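Local coordinates for protein transcriptional regulator, TetR family (Myxococcus xanthus, PDB 5K7F) that probably binds DNA as a TetR-family transcriptional repressor that regulates alternative de novo biosynthesis of isovaleryl coenzyme A, at residues 17-21 and 53-57; 24-28 and 41-46; 102-106 and 170-174; 151-155 and 196-200; 68-73 and 129-134. All coordinates share one frame; numbering follows the deposited sequence. Where two conformers were deposited one is given.

Interaction 1: residues 17-21 and 53-57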
# COMPACT_ATOMS: atom_id res chain seq x y z
N ARG A 17 0.22 22.27 19.98
CA ARG A 17 -0.59 21.42 20.86
C ARG A 17 -1.64 20.71 20.04
O ARG A 17 -2.03 19.60 20.36
CB ARG A 17 -1.28 22.23 21.97
CG ARG A 17 -1.72 21.35 23.13
CD ARG A 17 -2.85 21.93 23.98
NE ARG A 17 -3.12 21.06 25.13
CZ ARG A 17 -3.87 21.39 26.18
NH1 ARG A 17 -4.45 22.58 26.26
NH2 ARG A 17 -4.03 20.51 27.16
N TYR A 18 -2.12 21.43 19.04
CA TYR A 18 -3.10 20.88 18.10
C TYR A 18 -2.53 19.67 17.35
O TYR A 18 -3.20 18.64 17.22
CB TYR A 18 -3.54 22.00 17.15
CG TYR A 18 -4.51 21.56 16.06
CD1 TYR A 18 -5.85 21.29 16.33
CD2 TYR A 18 -4.08 21.47 14.76
CE1 TYR A 18 -6.71 20.89 15.31
CE2 TYR A 18 -4.92 21.08 13.75
CZ TYR A 18 -6.23 20.81 14.02
OH TYR A 18 -7.02 20.43 12.96
N ARG A 19 -1.28 19.77 16.86
CA ARG A 19 -0.66 18.67 16.14
C ARG A 19 -0.43 17.46 17.05
O ARG A 19 -0.59 16.31 16.62
CB ARG A 19 0.65 19.14 15.49
CG ARG A 19 0.40 20.09 14.33
CD ARG A 19 1.66 20.50 13.60
NE ARG A 19 1.32 21.25 12.39
CZ ARG A 19 2.19 21.53 11.42
NH1 ARG A 19 3.47 21.16 11.52
NH2 ARG A 19 1.79 22.21 10.35
N ALA A 20 -0.05 17.71 18.30
CA ALA A 20 0.11 16.63 19.28
C ALA A 20 -1.20 15.87 19.49
O ALA A 20 -1.20 14.64 19.59
CB ALA A 20 0.63 17.23 20.60
N ILE A 21 -2.32 16.59 19.56
CA ILE A 21 -3.62 15.94 19.65
C ILE A 21 -3.83 15.03 18.46
O ILE A 21 -4.25 13.88 18.60
CB ILE A 21 -4.74 16.99 19.74
CG1 ILE A 21 -4.69 17.74 21.07
CG2 ILE A 21 -6.12 16.36 19.59
CD1 ILE A 21 -5.68 18.89 21.12
N LEU A 53 -10.24 19.41 24.83
CA LEU A 53 -10.26 18.77 23.51
C LEU A 53 -11.27 19.44 22.60
O LEU A 53 -10.95 19.82 21.47
CB LEU A 53 -10.55 17.27 23.62
CG LEU A 53 -10.61 16.50 22.28
CD1 LEU A 53 -9.33 16.74 21.40
CD2 LEU A 53 -10.82 15.03 22.54
N TYR A 54 -12.49 19.63 23.10
CA TYR A 54 -13.57 20.19 22.30
C TYR A 54 -13.21 21.54 21.68
O TYR A 54 -13.68 21.88 20.59
CB TYR A 54 -14.80 20.30 23.19
CG TYR A 54 -16.05 20.74 22.50
CD1 TYR A 54 -16.35 22.10 22.40
CD2 TYR A 54 -16.93 19.82 21.96
CE1 TYR A 54 -17.50 22.51 21.78
CE2 TYR A 54 -18.09 20.22 21.32
CZ TYR A 54 -18.37 21.57 21.24
OH TYR A 54 -19.53 21.98 20.63
N HIS A 55 -12.41 22.35 22.38
CA HIS A 55 -11.96 23.63 21.83
C HIS A 55 -11.22 23.45 20.51
O HIS A 55 -11.30 24.33 19.64
CB HIS A 55 -11.05 24.32 22.84
N HIS A 56 -10.51 22.33 20.34
CA HIS A 56 -9.79 22.02 19.10
C HIS A 56 -10.64 21.23 18.10
O HIS A 56 -10.66 21.56 16.91
CB HIS A 56 -8.50 21.25 19.42
CG HIS A 56 -7.51 21.98 20.26
ND1 HIS A 56 -6.58 22.86 19.74
CD2 HIS A 56 -7.26 21.93 21.59
CE1 HIS A 56 -5.82 23.34 20.71
NE2 HIS A 56 -6.21 22.79 21.85
N ILE A 57 -11.32 20.17 18.55
CA ILE A 57 -12.07 19.23 17.71
C ILE A 57 -13.38 18.85 18.40
O ILE A 57 -13.36 18.40 19.55
CB ILE A 57 -11.27 17.94 17.44
CG1 ILE A 57 -9.89 18.23 16.81
CG2 ILE A 57 -12.10 16.95 16.58
CD1 ILE A 57 -9.92 18.58 15.30

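Interaction 2: residues 24-28 and 41-46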
# COMPACT_ATOMS: atom_id res chain seq x y z
N THR A 24 -1.68 11.91 18.59
CA THR A 24 -2.16 11.00 19.63
C THR A 24 -3.42 10.29 19.15
O THR A 24 -3.54 9.07 19.26
CB THR A 24 -2.38 11.77 20.95
OG1 THR A 24 -1.14 12.28 21.47
CG2 THR A 24 -3.03 10.87 22.00
N ALA A 25 -4.35 11.04 18.56
CA ALA A 25 -5.55 10.44 17.98
C ALA A 25 -5.21 9.45 16.87
O ALA A 25 -5.83 8.38 16.78
CB ALA A 25 -6.44 11.55 17.45
N ALA A 26 -4.26 9.80 16.00
CA ALA A 26 -3.85 8.88 14.94
C ALA A 26 -3.31 7.57 15.52
O ALA A 26 -3.63 6.49 15.01
CB ALA A 26 -2.79 9.54 14.05
N ARG A 27 -2.48 7.66 16.56
CA ARG A 27 -2.05 6.45 17.26
C ARG A 27 -3.24 5.59 17.71
O ARG A 27 -3.32 4.39 17.41
CB ARG A 27 -1.17 6.82 18.47
CG ARG A 27 0.23 7.19 18.10
CD ARG A 27 1.11 7.19 19.35
NE ARG A 27 1.14 8.51 19.99
CZ ARG A 27 1.84 9.56 19.53
NH1 ARG A 27 2.56 9.45 18.41
NH2 ARG A 27 1.82 10.73 20.18
N LEU A 28 -4.19 6.17 18.44
CA LEU A 28 -5.31 5.37 18.93
C LEU A 28 -6.10 4.76 17.77
O LEU A 28 -6.50 3.59 17.81
CB LEU A 28 -6.22 6.22 19.81
CG LEU A 28 -5.62 6.74 21.10
CD1 LEU A 28 -6.62 7.69 21.76
CD2 LEU A 28 -5.29 5.62 22.04
N GLU A 41 -11.97 8.89 24.94
CA GLU A 41 -10.69 8.18 25.02
C GLU A 41 -9.55 9.03 24.49
O GLU A 41 -8.43 9.01 25.03
CB GLU A 41 -10.77 6.87 24.23
CG GLU A 41 -11.80 5.88 24.77
CD GLU A 41 -11.90 4.60 23.97
OE1 GLU A 41 -11.82 4.66 22.73
OE2 GLU A 41 -12.04 3.54 24.61
N ILE A 42 -9.80 9.80 23.43
CA ILE A 42 -8.76 10.69 22.92
C ILE A 42 -8.42 11.75 23.93
O ILE A 42 -7.24 12.06 24.13
CB ILE A 42 -9.19 11.33 21.59
CG1 ILE A 42 -9.36 10.26 20.54
CG2 ILE A 42 -8.15 12.40 21.18
CD1 ILE A 42 -10.04 10.77 19.36
N ALA A 43 -9.42 12.35 24.56
CA ALA A 43 -9.12 13.35 25.57
C ALA A 43 -8.24 12.77 26.66
O ALA A 43 -7.24 13.37 27.05
CB ALA A 43 -10.40 13.93 26.16
N ALA A 44 -8.59 11.58 27.16
CA ALA A 44 -7.79 10.98 28.23
C ALA A 44 -6.36 10.68 27.77
O ALA A 44 -5.40 10.93 28.50
CB ALA A 44 -8.46 9.71 28.75
N ALA A 45 -6.20 10.14 26.55
CA ALA A 45 -4.86 9.86 26.06
C ALA A 45 -4.02 11.13 25.90
O ALA A 45 -2.79 11.07 25.97
CB ALA A 45 -4.93 9.11 24.74
N CYS A 46 -4.67 12.27 25.64
CA CYS A 46 -4.02 13.57 25.55
C CYS A 46 -3.86 14.23 26.91
O CYS A 46 -3.29 15.33 27.00
CB CYS A 46 -4.82 14.50 24.64
SG CYS A 46 -4.75 14.05 22.90

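Interaction 3: residues 102-106 and 170-174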
# COMPACT_ATOMS: atom_id res chain seq x y z
N LEU A 102 11.40 8.66 4.73
CA LEU A 102 11.56 9.12 6.11
C LEU A 102 10.21 9.55 6.69
O LEU A 102 9.85 9.19 7.81
CB LEU A 102 12.62 10.23 6.19
CG LEU A 102 14.08 9.89 5.78
CD1 LEU A 102 14.97 11.11 5.82
CD2 LEU A 102 14.64 8.71 6.58
N LEU A 103 9.43 10.34 5.96
CA LEU A 103 8.10 10.71 6.45
C LEU A 103 7.23 9.49 6.82
O LEU A 103 6.47 9.52 7.78
CB LEU A 103 7.39 11.57 5.41
CG LEU A 103 5.91 11.85 5.65
CD1 LEU A 103 5.71 12.67 6.86
CD2 LEU A 103 5.30 12.58 4.45
N VAL A 104 7.39 8.39 6.08
CA VAL A 104 6.59 7.19 6.29
C VAL A 104 7.04 6.41 7.51
O VAL A 104 6.23 5.68 8.11
CB VAL A 104 6.67 6.35 5.01
CG1 VAL A 104 6.31 4.94 5.27
CG2 VAL A 104 5.72 6.93 3.96
N THR A 105 8.33 6.55 7.90
CA THR A 105 8.93 5.66 8.88
C THR A 105 9.22 6.33 10.20
O THR A 105 9.34 5.60 11.20
CB THR A 105 10.22 5.01 8.35
OG1 THR A 105 11.12 5.97 7.80
CG2 THR A 105 9.91 4.01 7.24
N ARG A 106 9.31 7.66 10.24
CA ARG A 106 9.58 8.34 11.51
C ARG A 106 8.44 8.08 12.51
O ARG A 106 7.25 8.19 12.18
CB ARG A 106 9.76 9.84 11.29
CG ARG A 106 11.02 10.25 10.51
CD ARG A 106 11.53 11.68 10.94
NE ARG A 106 12.55 12.22 10.06
CZ ARG A 106 12.33 12.73 8.86
NH1 ARG A 106 11.09 12.75 8.34
NH2 ARG A 106 13.35 13.19 8.17
N VAL A 170 6.84 3.39 -1.74
CA VAL A 170 7.20 4.14 -0.54
C VAL A 170 6.11 4.02 0.51
O VAL A 170 6.39 3.76 1.69
CB VAL A 170 7.47 5.61 -0.90
CG1 VAL A 170 7.72 6.42 0.33
CG2 VAL A 170 8.70 5.67 -1.83
N LEU A 171 4.84 4.14 0.12
CA LEU A 171 3.79 4.14 1.12
C LEU A 171 3.60 2.76 1.74
O LEU A 171 3.17 2.66 2.90
CB LEU A 171 2.48 4.66 0.49
CG LEU A 171 2.56 6.09 -0.03
CD1 LEU A 171 1.23 6.48 -0.66
CD2 LEU A 171 2.93 7.06 1.07
N TRP A 172 3.88 1.68 0.99
CA TRP A 172 3.70 0.33 1.51
C TRP A 172 4.75 -0.05 2.55
O TRP A 172 4.57 -1.08 3.23
CB TRP A 172 3.67 -0.70 0.35
CG TRP A 172 2.74 -1.89 0.67
CD1 TRP A 172 1.37 -1.86 0.75
CD2 TRP A 172 3.12 -3.23 1.00
NE1 TRP A 172 0.89 -3.09 1.09
CE2 TRP A 172 1.94 -3.95 1.24
CE3 TRP A 172 4.35 -3.90 1.09
CZ2 TRP A 172 1.94 -5.31 1.58
CZ3 TRP A 172 4.34 -5.26 1.44
CH2 TRP A 172 3.16 -5.93 1.68
N ILE A 173 5.81 0.77 2.74
CA ILE A 173 6.85 0.50 3.75
C ILE A 173 6.26 0.31 5.15
O ILE A 173 6.78 -0.47 5.95
CB ILE A 173 7.91 1.59 3.72
CG1 ILE A 173 8.65 1.62 2.37
CG2 ILE A 173 8.89 1.40 4.86
CD1 ILE A 173 9.72 2.80 2.27
N TYR A 174 5.18 1.02 5.48
CA TYR A 174 4.62 0.86 6.82
C TYR A 174 4.17 -0.56 7.12
O TYR A 174 4.17 -0.96 8.29
CB TYR A 174 3.48 1.85 7.02
CG TYR A 174 2.11 1.39 6.62
CD1 TYR A 174 1.27 0.75 7.53
CD2 TYR A 174 1.61 1.66 5.35
CE1 TYR A 174 0.01 0.37 7.19
CE2 TYR A 174 0.34 1.28 4.99
CZ TYR A 174 -0.46 0.64 5.92
OH TYR A 174 -1.73 0.25 5.59

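Interaction 4: residues 151-155 and 196-200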
# COMPACT_ATOMS: atom_id res chain seq x y z
N GLN A 151 14.84 14.31 -20.84
CA GLN A 151 16.23 14.73 -20.77
C GLN A 151 17.19 13.54 -20.73
O GLN A 151 18.40 13.75 -20.67
CB GLN A 151 16.47 15.65 -19.56
CG GLN A 151 15.67 16.95 -19.64
CD GLN A 151 15.72 17.81 -18.37
OE1 GLN A 151 16.69 17.80 -17.65
NE2 GLN A 151 14.65 18.53 -18.11
N GLY A 152 16.66 12.32 -20.83
CA GLY A 152 17.49 11.13 -20.83
C GLY A 152 18.22 10.86 -19.52
O GLY A 152 19.27 10.21 -19.53
N LEU A 153 17.69 11.36 -18.39
CA LEU A 153 18.29 11.08 -17.09
C LEU A 153 17.68 9.86 -16.39
O LEU A 153 18.23 9.41 -15.39
CB LEU A 153 18.17 12.32 -16.19
CG LEU A 153 18.80 13.61 -16.75
CD1 LEU A 153 18.23 14.80 -16.00
CD2 LEU A 153 20.34 13.60 -16.65
N ILE A 154 16.57 9.32 -16.92
CA ILE A 154 16.00 8.05 -16.49
C ILE A 154 15.53 7.35 -17.75
O ILE A 154 15.26 7.98 -18.79
CB ILE A 154 14.81 8.18 -15.48
CG1 ILE A 154 13.69 9.01 -16.07
CG2 ILE A 154 15.27 8.79 -14.14
CD1 ILE A 154 12.51 9.19 -15.18
N ARG A 155 15.46 6.04 -17.67
CA ARG A 155 14.88 5.24 -18.75
C ARG A 155 13.44 5.69 -19.02
O ARG A 155 12.71 6.01 -18.08
CB ARG A 155 14.93 3.77 -18.35
CG ARG A 155 14.35 2.80 -19.34
CD ARG A 155 14.60 1.35 -18.89
NE ARG A 155 15.93 1.18 -18.31
CZ ARG A 155 17.02 0.82 -18.98
NH1 ARG A 155 16.96 0.58 -20.29
NH2 ARG A 155 18.18 0.71 -18.33
N LEU A 196 15.14 2.61 -8.73
CA LEU A 196 14.34 3.39 -9.65
C LEU A 196 15.15 4.44 -10.38
O LEU A 196 14.85 4.74 -11.54
CB LEU A 196 13.19 4.07 -8.91
CG LEU A 196 11.86 3.33 -8.75
CD1 LEU A 196 10.73 4.34 -8.68
CD2 LEU A 196 11.57 2.29 -9.85
N PHE A 197 16.15 5.02 -9.72
CA PHE A 197 16.87 6.17 -10.25
C PHE A 197 18.38 5.95 -10.23
O PHE A 197 19.13 6.75 -9.67
CB PHE A 197 16.49 7.42 -9.46
CG PHE A 197 15.01 7.62 -9.27
CD1 PHE A 197 14.17 7.83 -10.35
CD2 PHE A 197 14.44 7.59 -8.01
CE1 PHE A 197 12.82 8.00 -10.18
CE2 PHE A 197 13.09 7.80 -7.83
CZ PHE A 197 12.27 7.99 -8.91
N PRO A 198 18.86 4.87 -10.83
CA PRO A 198 20.30 4.66 -10.92
C PRO A 198 20.93 5.66 -11.87
O PRO A 198 20.22 6.31 -12.65
CB PRO A 198 20.41 3.24 -11.48
CG PRO A 198 19.24 3.17 -12.39
CD PRO A 198 18.13 3.92 -11.66
N PRO A 199 22.25 5.80 -11.86
CA PRO A 199 22.91 6.50 -12.97
C PRO A 199 22.50 5.91 -14.31
O PRO A 199 22.48 4.69 -14.50
CB PRO A 199 24.40 6.29 -12.68
CG PRO A 199 24.46 6.13 -11.17
CD PRO A 199 23.19 5.44 -10.78
N PHE A 200 22.14 6.79 -15.23
CA PHE A 200 21.65 6.38 -16.53
C PHE A 200 22.07 7.39 -17.59
O PHE A 200 21.84 8.59 -17.42
CB PHE A 200 20.12 6.25 -16.51
CG PHE A 200 19.52 5.99 -17.86
CD1 PHE A 200 19.59 4.74 -18.44
CD2 PHE A 200 18.90 7.01 -18.56
CE1 PHE A 200 19.04 4.53 -19.69
CE2 PHE A 200 18.36 6.80 -19.79
CZ PHE A 200 18.42 5.56 -20.36
O HOH W 1 17.84 6.76 -13.79

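Interaction 5: residues 68-73 and 129-134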
# COMPACT_ATOMS: atom_id res chain seq x y z
N MET A 68 -6.18 13.99 8.22
CA MET A 68 -5.81 13.88 6.82
C MET A 68 -5.22 15.19 6.28
O MET A 68 -4.24 15.18 5.53
CB MET A 68 -7.02 13.35 6.02
CG MET A 68 -7.41 11.95 6.45
SD MET A 68 -8.77 11.25 5.48
CE MET A 68 -7.88 10.97 3.97
N ASN A 69 -5.77 16.34 6.66
CA ASN A 69 -5.18 17.61 6.26
C ASN A 69 -3.79 17.79 6.87
O ASN A 69 -2.90 18.37 6.24
CB ASN A 69 -6.08 18.75 6.66
CG ASN A 69 -7.08 19.11 5.59
OD1 ASN A 69 -6.81 18.98 4.39
ND2 ASN A 69 -8.21 19.61 6.02
N TYR A 70 -3.61 17.32 8.10
CA TYR A 70 -2.29 17.40 8.72
C TYR A 70 -1.31 16.55 7.94
O TYR A 70 -0.17 16.97 7.69
CB TYR A 70 -2.37 16.95 10.18
CG TYR A 70 -1.03 16.99 10.95
CD1 TYR A 70 -0.09 17.97 10.71
CD2 TYR A 70 -0.73 16.02 11.89
CE1 TYR A 70 1.11 17.98 11.38
CE2 TYR A 70 0.49 16.05 12.57
CZ TYR A 70 1.39 17.02 12.30
OH TYR A 70 2.61 17.05 12.96
N GLY A 71 -1.76 15.38 7.47
CA GLY A 71 -0.88 14.52 6.69
C GLY A 71 -0.44 15.20 5.41
O GLY A 71 0.71 15.06 4.97
N MET A 72 -1.34 15.92 4.76
CA MET A 72 -0.90 16.61 3.55
C MET A 72 0.01 17.80 3.86
O MET A 72 0.88 18.14 3.06
CB MET A 72 -2.09 17.07 2.74
CG MET A 72 -2.88 15.92 2.04
SD MET A 72 -1.86 14.62 1.30
CE MET A 72 -0.93 15.53 0.06
N ASP A 73 -0.22 18.47 4.99
CA ASP A 73 0.70 19.49 5.48
C ASP A 73 2.08 18.90 5.70
O ASP A 73 3.10 19.57 5.46
CB ASP A 73 0.21 20.10 6.79
CG ASP A 73 -0.91 21.08 6.61
OD1 ASP A 73 -1.16 21.50 5.48
OD2 ASP A 73 -1.49 21.48 7.65
N PHE A 129 -11.76 17.57 -1.14
CA PHE A 129 -10.74 18.54 -0.75
C PHE A 129 -9.41 17.84 -0.48
O PHE A 129 -8.36 18.28 -0.96
CB PHE A 129 -11.22 19.32 0.47
CG PHE A 129 -10.25 20.37 0.96
CD1 PHE A 129 -9.28 20.04 1.89
CD2 PHE A 129 -10.30 21.67 0.50
CE1 PHE A 129 -8.38 20.98 2.34
CE2 PHE A 129 -9.40 22.62 0.95
CZ PHE A 129 -8.44 22.27 1.88
N ILE A 130 -9.45 16.70 0.23
CA ILE A 130 -8.23 15.91 0.44
C ILE A 130 -7.76 15.30 -0.88
O ILE A 130 -6.56 15.25 -1.15
CB ILE A 130 -8.47 14.80 1.48
CG1 ILE A 130 -8.86 15.38 2.84
CG2 ILE A 130 -7.23 13.91 1.58
CD1 ILE A 130 -7.76 16.20 3.54
N ASP A 131 -8.69 14.80 -1.70
CA ASP A 131 -8.29 14.20 -2.98
C ASP A 131 -7.55 15.22 -3.83
O ASP A 131 -6.57 14.88 -4.50
CB ASP A 131 -9.51 13.68 -3.74
CG ASP A 131 -9.99 12.31 -3.25
OD1 ASP A 131 -9.35 11.72 -2.35
OD2 ASP A 131 -11.02 11.82 -3.78
N ALA A 132 -7.99 16.47 -3.82
CA ALA A 132 -7.32 17.50 -4.60
C ALA A 132 -5.92 17.76 -4.06
O ALA A 132 -4.97 17.96 -4.83
CB ALA A 132 -8.13 18.80 -4.60
N ARG A 133 -5.75 17.72 -2.75
CA ARG A 133 -4.41 17.90 -2.20
C ARG A 133 -3.52 16.72 -2.58
O ARG A 133 -2.36 16.91 -2.98
CB ARG A 133 -4.50 18.06 -0.69
CG ARG A 133 -5.24 19.33 -0.24
CD ARG A 133 -5.00 19.65 1.24
NE ARG A 133 -3.63 20.12 1.44
CZ ARG A 133 -3.07 20.39 2.62
NH1 ARG A 133 -3.74 20.25 3.76
NH2 ARG A 133 -1.82 20.79 2.67
N LYS A 134 -4.04 15.51 -2.47
CA LYS A 134 -3.24 14.35 -2.85
C LYS A 134 -2.80 14.45 -4.30
O LYS A 134 -1.67 14.06 -4.66
CB LYS A 134 -4.03 13.05 -2.63
CG LYS A 134 -4.21 12.65 -1.15
CD LYS A 134 -5.16 11.47 -1.01
CE LYS A 134 -5.27 11.01 0.44
NZ LYS A 134 -5.96 9.70 0.52

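Interaction 1: residues 17-21 and 53-57
Ile21 lays its CD1 methyl over one face of the His56 imidazole, a CH-pi contact with the methyl 3.8 Å from the ring centroid and 28° off the ring normal. With CG anti to the carbonyl carbon (chi1 -62°), the ring is carried toward helix 18-32. Two further groups of the N-terminal turn meet the same imidazole: Tyr18 brings the edge of its phenol ring to it, CD1 lying 3.8 Å from His56 ND1, and the extended Arg17 chain crosses it at about a right angle, with CD 4.1 Å from NE2.

Purely apolar contacts extend the patch to Leu53, one turn earlier on helix 50-56, and to Ile57, the next residue. Ile21 CG2 reaches Leu53 CD1 at 3.7 Å, and Tyr18 CE1 touches Ile57 CD1 at 4.0 Å. Met48 comes against Arg17, Ile21 and His56, and Ala66 of helix 60-83 lies against Tyr18.

No hydrogen bond joins the two segments. Apolar and ring contacts alone therefore join the start of helix 18-32 to the end of helix 50-56, part of the predicted helix-turn-helix, and the nearby Arg17 guanidinium, its NH1 4.8 Å from His56 NE2, would probably disfavour a protonated imidazole.

Interaction 2: residues 24-28 and 41-46
Glu41 O accepts the backbone bond from Ala45 N at 2.9 Å while Leu28 CD1, coming from the other helix, settles 4.0 Å from the same oxygen. The carbonyl is thus served by its own helix, and what approaches it across the contact is a methyl group.

That methyl meets more of helix 39-45. With CG anti to the carbonyl carbon (chi1 -64°), the Leu28 chain reaches over the partner helix and sets CD1 between two of its residues: Ala45 CB lies 3.7 Å away, and Ile42 CG1 3.9 Å away. One turn earlier, Thr24 directs its methyl across the contact, CG2 standing 3.8 Å from Ala45 CB and 3.7 Å from Cys46 SG. Its hydroxyl is occupied within its own helix by the carbonyl of Ala20, a division of labour that turns an apolar branch toward the partner. Ala45 CB is touched by both Thr24 and Leu28.

Deeper in, Ala25 CB meets the end of Ile42 at CD1, 4.1 Å away. The small alanine suits the close backbone approach there, the CA atoms of Ala25 and Ile42 being 5.9 Å apart. Leu63 of helix 60-83 lies against both residues.

The two short helical segments are steeply inclined, their directions 122° apart. With helix 50-56, whose Leu53 packs on Ile42, they form the three-helix arrangement of a TetR-type DNA-binding domain, in which helix 18-32 backs the first helix of the predicted helix-turn-helix.

Interaction 3: residues 102-106 and 170-174
Val104 points toward residues 170-174, and its CB divides the contact between two methyls. CG1, anti to the backbone N (chi1 160°), enters among Val170, Ile173 and Tyr174. It lies 3.8 Å from Val170 O and 4.0 Å from Ile173 CB, and it also borders Tyr174 N, so it rests largely on backbone. The other branch, CG2, borders Val170 O too, and in addition meets side chains: Leu171 CD2 at 4.0 Å and Val170 CG1 at 4.2 Å. The Val104 and Leu171 side chains cross at about a right angle.

Thr105 adds a neighbouring point of touch, its CG2 methyl 3.7 Å from Ile173 CG2. Its hydroxyl bonds back to Ile101 O one turn earlier in helix 89-105, which leaves the methyl as the branch in contact. Ile173 is packed further by Ile188 and Met192 of helix 185-196. Leu171 also packs against the second subunit, so the contact lies close to the dimer interface of the C-terminal domain.

Val170 O, which the Val104 methyls border, accepts from Ile173 N at 3.2 Å. Cohesion between these segments rests accordingly on burial of branched aliphatic carbons, without directional bonds across them.

Interaction 4: residues 151-155 and 196-200
Phe200, the last modelled residue, lays its ring along the backbone of residues 152-155. With CG anti to the backbone N (chi1 173°), the side chain reaches back across the loop that follows helix 125-150. Arg155 N sits 3.6 Å above one face of the ring, offset toward the rim. Elsewhere the ring borders carbonyl oxygens: CD2 is 3.4 Å from Gly152 O, and CE2 is 3.5 Å from Ile154 O. Gly152, with positive phi, closes helix 125-150 in a Schellman motif just before the backbone that the ring follows.

Arg155 contributes its side chain too. Bent at chi3 (-39°), it carries the guanidinium back so that Phe200 CE1 lies over one of its faces, 4.1 Å from NH2, with the two planes 61° apart. Arg155 also packs on Pro198 of the second subunit.

Ile154 works on the inner side, its CG2 meeting the edge of the Phe197 ring at CD1, 4.1 Å away. Leu93 and Phe166 add to the packing of that ring, and Phe197 O bonds to Arg94 NE. A water bridges the two loops, donating to Leu153 O at 3.1 Å and to Pro198 O at 2.7 Å.

Between these two segments, then, the end of the modelled chain is held by aromatic and aliphatic contact, the polar link is an indirect one through water, and the Phe200 ring lies on main chain more than on side chains.

Interaction 5: residues 68-73 and 129-134
Helix 60-83, which runs on from the DNA-binding region into the body of the TetR fold, meets helix 125-150 chiefly through Asp73, Met72, Asn69 and Met68 against Arg133, Ile130 and Lys134. The local segments are nearly parallel, inclined by 15° with their axes 10.3 Å apart at closest.

Arg133 carries the polar part. Its NH2 donates to Asp73 OD1 at 3.0 Å in a salt bridge, the oxygen lying in the guanidinium plane but taken on its anti side, 25° out of the carboxylate plane. NH1 adds a weak bond to the same oxygen at 3.3 Å, so both terminal nitrogens share OD1. Another weak bond runs from NH1 to OD1 of Asn69, modelled in two conformers. Over the guanidinium face lies Met72 CB, 3.5 Å from CZ and above the centre of the group; the charged plane is thus flanked by methylene while its edge serves the aspartate.

In TetR-type regulators this long helix links the DNA-binding and C-terminal domains, and the contact ties it to a helix of the latter. Met72, bent at chi2 (-41°), then curls its tip along the partner helix: CE comes 3.6 Å from Arg133 O, and SD lies 3.9 Å from Lys134 CG. Met68 CE rests on Ile130 CG2 at 3.8 Å. Lys134 runs extended past these methionines, and its NZ bonds to Leu116 O of helix 110-117; the Leu116 side chain touches both Met68 and Met72.

Overall arrangement
From the N terminus, helix 18-32 opens two loops: interaction 2 closes the shorter one on helix 39-45, nested inside the longer one that interaction 1 closes on helix 50-56. The two touch through Ile21 with Cys46 and Leu53 with Ile42 and Ala43. Helix 60-83 follows, and interaction 5 returns to it from helix 125-150; Tyr70 packs on Arg19, linking interactions 5 and 1. Interaction 3, joining helix 89-105 to residues 170-174 at and beyond helix 159-171, starts within that loop and ends outside it, so the two cross. Interaction 4 crosses interaction 3 in turn, tying the loop after helix 125-150 to the one after helix 185-196. Both 3 and 4 touch the second subunit.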